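Local coordinates for periplasmic binding protein (Veillonella parvula, PDB 4OVK) that probably binds a solute, perhaps an iron chelate as in related proteins, in the periplasm and delivers it to an ABC transporter for import, at residues A[138-143]-A[154-159]; A[232-237]-A[260-265]. All coordinates share one frame; numbering follows the deposited sequence.

Contact 1. Residues A[138-143]-A[154-159]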
loop_
_atom_site.group_PDB
_atom_site.type_symbol
_atom_site.label_atom_id
_atom_site.label_comp_id
_atom_site.label_asym_id
_atom_site.label_seq_id
_atom_site.Cartn_x
_atom_site.Cartn_y
_atom_site.Cartn_z
ATOM N N ASN A 138 -2.809 -13.527 -4.108
ATOM C CA ASN A 138 -3.832 -14.545 -3.836
ATOM C C ASN A 138 -5.175 -13.921 -3.486
ATOM O O ASN A 138 -6.231 -14.426 -3.905
ATOM C CB ASN A 138 -3.392 -15.499 -2.721
ATOM C CG ASN A 138 -2.187 -16.322 -3.109
ATOM O OD1 ASN A 138 -2.005 -16.659 -4.283
ATOM N ND2 ASN A 138 -1.351 -16.653 -2.127
ATOM N N GLY A 139 -5.136 -12.806 -2.751
ATOM C CA GLY A 139 -6.358 -12.063 -2.428
ATOM C C GLY A 139 -7.011 -11.461 -3.665
ATOM O O GLY A 139 -8.233 -11.482 -3.814
ATOM N N ILE A 140 -6.195 -10.949 -4.579
ATOM C CA ILE A 140 -6.725 -10.425 -5.838
ATOM C C ILE A 140 -7.430 -11.526 -6.645
ATOM O O ILE A 140 -8.501 -11.308 -7.222
ATOM C CB ILE A 140 -5.618 -9.747 -6.656
ATOM C CG1 ILE A 140 -5.259 -8.420 -5.990
ATOM C CG2 ILE A 140 -6.062 -9.528 -8.086
ATOM C CD1 ILE A 140 -3.943 -7.843 -6.456
ATOM N N ARG A 141 -6.831 -12.710 -6.667
ATOM C CA ARG A 141 -7.384 -13.824 -7.432
ATOM C C ARG A 141 -8.750 -14.201 -6.865
ATOM O O ARG A 141 -9.721 -14.402 -7.614
ATOM C CB ARG A 141 -6.420 -15.002 -7.424
ATOM C CG ARG A 141 -6.868 -16.164 -8.301
ATOM C CD ARG A 141 -5.731 -17.129 -8.555
ATOM N NE ARG A 141 -4.766 -16.602 -9.515
ATOM C CZ ARG A 141 -3.449 -16.786 -9.460
ATOM N NH1 ARG A 141 -2.677 -16.255 -10.398
ATOM N NH2 ARG A 141 -2.884 -17.480 -8.477
ATOM N N LEU A 142 -8.817 -14.264 -5.537
ATOM C CA LEU A 142 -10.068 -14.514 -4.828
ATOM C C LEU A 142 -11.120 -13.457 -5.167
ATOM O O LEU A 142 -12.273 -13.798 -5.482
ATOM C CB LEU A 142 -9.799 -14.573 -3.314
ATOM C CG LEU A 142 -10.988 -14.614 -2.338
ATOM C CD1 LEU A 142 -11.819 -15.863 -2.541
ATOM C CD2 LEU A 142 -10.502 -14.564 -0.905
ATOM N N LEU A 143 -10.745 -12.175 -5.109
ATOM C CA LEU A 143 -11.674 -11.106 -5.480
ATOM C C LEU A 143 -12.192 -11.251 -6.913
ATOM O O LEU A 143 -13.352 -10.952 -7.197
ATOM C CB LEU A 143 -11.025 -9.739 -5.283
ATOM C CG LEU A 143 -10.866 -9.330 -3.826
ATOM C CD1 LEU A 143 -10.056 -8.038 -3.774
ATOM C CD2 LEU A 143 -12.217 -9.174 -3.144
ATOM N N GLU A 154 -6.446 -11.414 -13.042
ATOM C CA GLU A 154 -5.218 -12.001 -13.602
ATOM C C GLU A 154 -4.316 -10.948 -14.259
ATOM O O GLU A 154 -3.103 -11.082 -14.201
ATOM C CB GLU A 154 -5.517 -13.153 -14.562
ATOM C CG GLU A 154 -6.114 -14.395 -13.894
ATOM C CD GLU A 154 -5.281 -14.986 -12.747
ATOM O OE1 GLU A 154 -4.034 -14.866 -12.741
ATOM O OE2 GLU A 154 -5.889 -15.601 -11.843
ATOM N N ALA A 155 -4.886 -9.908 -14.867
ATOM C CA ALA A 155 -4.055 -8.833 -15.430
ATOM C C ALA A 155 -3.266 -8.109 -14.331
ATOM O O ALA A 155 -2.100 -7.789 -14.510
ATOM C CB ALA A 155 -4.896 -7.862 -16.236
ATOM N N LEU A 156 -3.902 -7.883 -13.183
ATOM C CA LEU A 156 -3.231 -7.273 -12.028
ATOM C C LEU A 156 -2.146 -8.201 -11.479
ATOM O O LEU A 156 -1.057 -7.767 -11.160
ATOM C CB LEU A 156 -4.239 -6.938 -10.916
ATOM C CG LEU A 156 -5.127 -5.726 -11.169
ATOM C CD1 LEU A 156 -6.330 -5.707 -10.230
ATOM C CD2 LEU A 156 -4.336 -4.419 -11.062
ATOM N N ILE A 157 -2.440 -9.490 -11.386
ATOM C CA ILE A 157 -1.471 -10.434 -10.850
ATOM C C ILE A 157 -0.276 -10.555 -11.790
ATOM O O ILE A 157 0.869 -10.575 -11.324
ATOM C CB ILE A 157 -2.106 -11.808 -10.593
ATOM C CG1 ILE A 157 -3.119 -11.696 -9.444
ATOM C CG2 ILE A 157 -1.041 -12.841 -10.241
ATOM C CD1 ILE A 157 -4.144 -12.813 -9.441
ATOM N N SER A 158 -0.546 -10.617 -13.097
ATOM C CA SER A 158 0.520 -10.663 -14.113
ATOM C C SER A 158 1.402 -9.422 -14.062
ATOM O O SER A 158 2.615 -9.511 -14.218
ATOM C CB SER A 158 -0.061 -10.808 -15.515
ATOM O OG SER A 158 -0.635 -12.097 -15.696
ATOM N N TYR A 159 0.780 -8.273 -13.840
ATOM C CA TYR A 159 1.501 -7.015 -13.701
ATOM C C TYR A 159 2.477 -7.102 -12.522
ATOM O O TYR A 159 3.645 -6.760 -12.659
ATOM C CB TYR A 159 0.518 -5.853 -13.536
ATOM C CG TYR A 159 1.142 -4.478 -13.606
ATOM C CD1 TYR A 159 1.348 -3.833 -14.832
ATOM C CD2 TYR A 159 1.517 -3.820 -12.457
ATOM C CE1 TYR A 159 1.921 -2.564 -14.889
ATOM C CE2 TYR A 159 2.085 -2.565 -12.499
ATOM C CZ TYR A 159 2.303 -1.946 -13.713
ATOM O OH TYR A 159 2.857 -0.697 -13.706
#

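Contact 2. Residues A[232-237]-A[260-265]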
loop_
_atom_site.group_PDB
_atom_site.type_symbol
_atom_site.label_atom_id
_atom_site.label_comp_id
_atom_site.label_asym_id
_atom_site.label_seq_id
_atom_site.Cartn_x
_atom_site.Cartn_y
_atom_site.Cartn_z
ATOM N N ASP A 232 22.665 7.927 3.376
ATOM C CA ASP A 232 22.790 8.694 2.119
ATOM C C ASP A 232 21.440 9.184 1.587
ATOM O O ASP A 232 21.357 10.225 0.912
ATOM C CB ASP A 232 23.455 7.826 1.047
ATOM C CG ASP A 232 24.837 7.327 1.463
ATOM O OD1 ASP A 232 25.766 8.164 1.577
ATOM O OD2 ASP A 232 24.996 6.096 1.672
ATOM N N ILE A 233 20.389 8.410 1.865
ATOM C CA ILE A 233 19.036 8.685 1.380
ATOM C C ILE A 233 18.066 8.469 2.539
ATOM O O ILE A 233 18.237 7.525 3.313
ATOM C CB ILE A 233 18.665 7.743 0.209
ATOM C CG1 ILE A 233 19.553 8.015 -1.008
ATOM C CG2 ILE A 233 17.201 7.904 -0.196
ATOM C CD1 ILE A 233 19.449 6.968 -2.103
ATOM N N ILE A 234 17.086 9.361 2.677
ATOM C CA ILE A 234 16.028 9.211 3.691
ATOM C C ILE A 234 14.696 9.258 2.954
ATOM O O ILE A 234 14.462 10.166 2.156
ATOM C CB ILE A 234 16.072 10.335 4.753
ATOM C CG1 ILE A 234 17.379 10.275 5.561
ATOM C CG2 ILE A 234 14.866 10.239 5.696
ATOM C CD1 ILE A 234 17.658 11.531 6.380
ATOM N N ILE A 235 13.854 8.252 3.188
ATOM C CA ILE A 235 12.502 8.231 2.672
ATOM C C ILE A 235 11.576 8.467 3.863
ATOM O O ILE A 235 11.752 7.852 4.916
ATOM C CB ILE A 235 12.183 6.889 1.987
ATOM C CG1 ILE A 235 13.139 6.674 0.794
ATOM C CG2 ILE A 235 10.727 6.828 1.562
ATOM C CD1 ILE A 235 13.077 5.285 0.253
ATOM N N LEU A 236 10.625 9.382 3.698
ATOM C CA LEU A 236 9.671 9.730 4.747
ATOM C C LEU A 236 8.350 9.045 4.444
ATOM O O LEU A 236 7.853 9.139 3.338
ATOM C CB LEU A 236 9.455 11.247 4.799
ATOM C CG LEU A 236 10.694 12.134 4.941
ATOM C CD1 LEU A 236 10.322 13.598 4.802
ATOM C CD2 LEU A 236 11.399 11.899 6.260
ATOM N N SER A 237 7.766 8.378 5.439
ATOM C CA SER A 237 6.523 7.666 5.223
ATOM C C SER A 237 5.298 8.593 5.161
ATOM O O SER A 237 5.383 9.773 5.493
ATOM C CB SER A 237 6.327 6.622 6.326
ATOM O OG SER A 237 5.560 7.157 7.380
ATOM N N ILE A 260 23.866 15.045 8.614
ATOM C CA ILE A 260 23.612 13.743 7.989
ATOM C C ILE A 260 23.794 13.884 6.478
ATOM O O ILE A 260 23.306 14.852 5.888
ATOM C CB ILE A 260 22.183 13.238 8.293
ATOM C CG1 ILE A 260 21.972 13.069 9.803
ATOM C CG2 ILE A 260 21.889 11.939 7.539
ATOM C CD1 ILE A 260 22.553 11.812 10.385
ATOM N N LYS A 261 24.481 12.922 5.857
ATOM C CA LYS A 261 24.764 12.969 4.408
ATOM C C LYS A 261 23.502 13.237 3.569
ATOM O O LYS A 261 23.495 14.134 2.730
ATOM C CB LYS A 261 25.443 11.677 3.932
ATOM C CG LYS A 261 26.877 11.483 4.423
ATOM C CD LYS A 261 27.364 10.063 4.116
ATOM C CE LYS A 261 28.805 9.832 4.529
ATOM N NZ LYS A 261 29.205 8.413 4.301
ATOM N N ALA A 262 22.438 12.473 3.810
ATOM C CA ALA A 262 21.171 12.668 3.081
ATOM C C ALA A 262 20.650 14.097 3.187
ATOM O O ALA A 262 20.041 14.603 2.254
ATOM C CB ALA A 262 20.095 11.684 3.554
ATOM N N VAL A 263 20.898 14.744 4.323
ATOM C CA VAL A 263 20.405 16.091 4.563
ATOM C C VAL A 263 21.292 17.116 3.858
ATOM O O VAL A 263 20.793 18.028 3.190
ATOM C CB VAL A 263 20.284 16.372 6.073
ATOM C CG1 VAL A 263 19.801 17.796 6.326
ATOM C CG2 VAL A 263 19.330 15.366 6.704
ATOM N N LYS A 264 22.605 16.953 3.984
ATOM C CA LYS A 264 23.560 17.860 3.337
ATOM C C LYS A 264 23.480 17.811 1.809
ATOM O O LYS A 264 23.685 18.831 1.141
ATOM C CB LYS A 264 24.984 17.557 3.815
ATOM C CG LYS A 264 25.189 17.841 5.298
ATOM C CD LYS A 264 26.655 17.764 5.703
ATOM C CE LYS A 264 27.150 16.330 5.756
ATOM N NZ LYS A 264 28.627 16.265 5.936
ATOM N N THR A 265 23.169 16.630 1.266
ATOM C CA THR A 265 23.058 16.432 -0.184
ATOM C C THR A 265 21.619 16.513 -0.705
ATOM O O THR A 265 21.382 16.241 -1.881
ATOM C CB THR A 265 23.667 15.076 -0.614
ATOM O OG1 THR A 265 23.017 14.001 0.074
ATOM C CG2 THR A 265 25.179 15.040 -0.319
HETATM O O HOH W 1 23.424 11.308 -0.456
#

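Contact 1. Residues A[138-143]-A[154-159]
Arg141 grips the carboxylate of Glu154 side-on, in a salt bridge with one nitrogen for each oxygen. Arg141 NE donates to OE2 of Glu154 at 2.8 Å, and NH1 of Arg141 donates to OE1 of Glu154 at 3.0 Å in a nearly straight bond (172°). Both oxygens accept through their syn lone pairs, and guanidinium and carboxylate lie only 11° from coplanar, so the paired bonds fix the rotation of both groups. A bend at chi3 turns the arginine's end across to the glutamate. Lys161 brings a further positive charge near NH1.

Next to the salt bridge, on the buried side, CD1 of Ile157 lies 3.7 Å from Arg141 CB. CG2 of Ile140 rests 3.9 Å from Ile157 CG1, the two side chains sliding past each other in opposite directions, and also reaches Leu156 CB. With an alanine at Arg141 the CB contact to Ile157 would remain, but the Glu154 carboxylate would probably lose both of its bonds from the guanidinium and be set free to turn.

Helices 133-147 and 150-170, joined by a short turn, form an antiparallel helical hairpin, the axes of the two segments 9.2 Å apart and at 166°. Helix 41-49 covers Ile140, and helix 306-318 packs on Leu156.

Contact 2. Residues A[232-237]-A[260-265]
The peptide group joining Asp232 to Ile233 turns one face to Ala262, whose CB sits over it, 3.3 Å from Asp232 O and 3.7 Å from Ile233 N. Ala262 CA lies above the same face, and its hydrogen makes a CA-H...O contact with Asp232 O. At the oxygen end of this peptide, slightly toward its other face, a water donates to Asp232 O at 2.7 Å. The second flat group, the Asp232 carboxylate, is approached obliquely from above its plane by CD of Lys261, 3.6 Å from OD1. The two side chains run side by side and point the same way, but NZ of Lys261 stays 4.4 Å from Asp232 OD1, too far for a salt bridge. The other oxygen, OD2, is held by the backbone N of Lys180.

The same water also donates to Thr265 OG1 and so links the start of the strand to the end of the short helix. That hydroxyl in turn donates to Lys261 O at 2.7 Å, coming from 41° above the carbonyl plane; Thr265 N gives the same oxygen a second bond. At the other end of the helix, Lys261 N is bound by the carboxylate of Asp230.

The remainder of the contact is apolar. Ile234 has CG1 anti to its carbonyl carbon (chi1 -64°), a setting that lays CG1 3.7 Å from Ala262 CB and carries CD1 on to CG2 of Val263 at 4.2 Å. Trp257 also touches Ile234, while Ile247 and Tyr248 of helix 244-248 pack on Val263. Strand 233-236 runs parallel to strand 268-270, and helix 261-264 lies on the connection between them, a beta-alpha-beta crossover of the kind that builds the alpha/beta lobes of periplasmic binding proteins.

Contact 1 closes before contact 2 opens, and the two lie on opposite sides of the chain's centre, about 35 Å apart between their centres and about 18 Å between nearest atoms. They share no helix, strand or sheet. Contact 1 follows the four-stranded parallel sheet that ends with strand 125-128; contact 2 joins strand 233-236 of the second such sheet to the helix that precedes strand 268-270. Both sheets have the strand order 2-1-3-4. Helix 150-170, half of contact 1, leads from one lobe toward the other, consistent with the helix-linked, two-lobed class of binding proteins that probably hold their solute between the lobes.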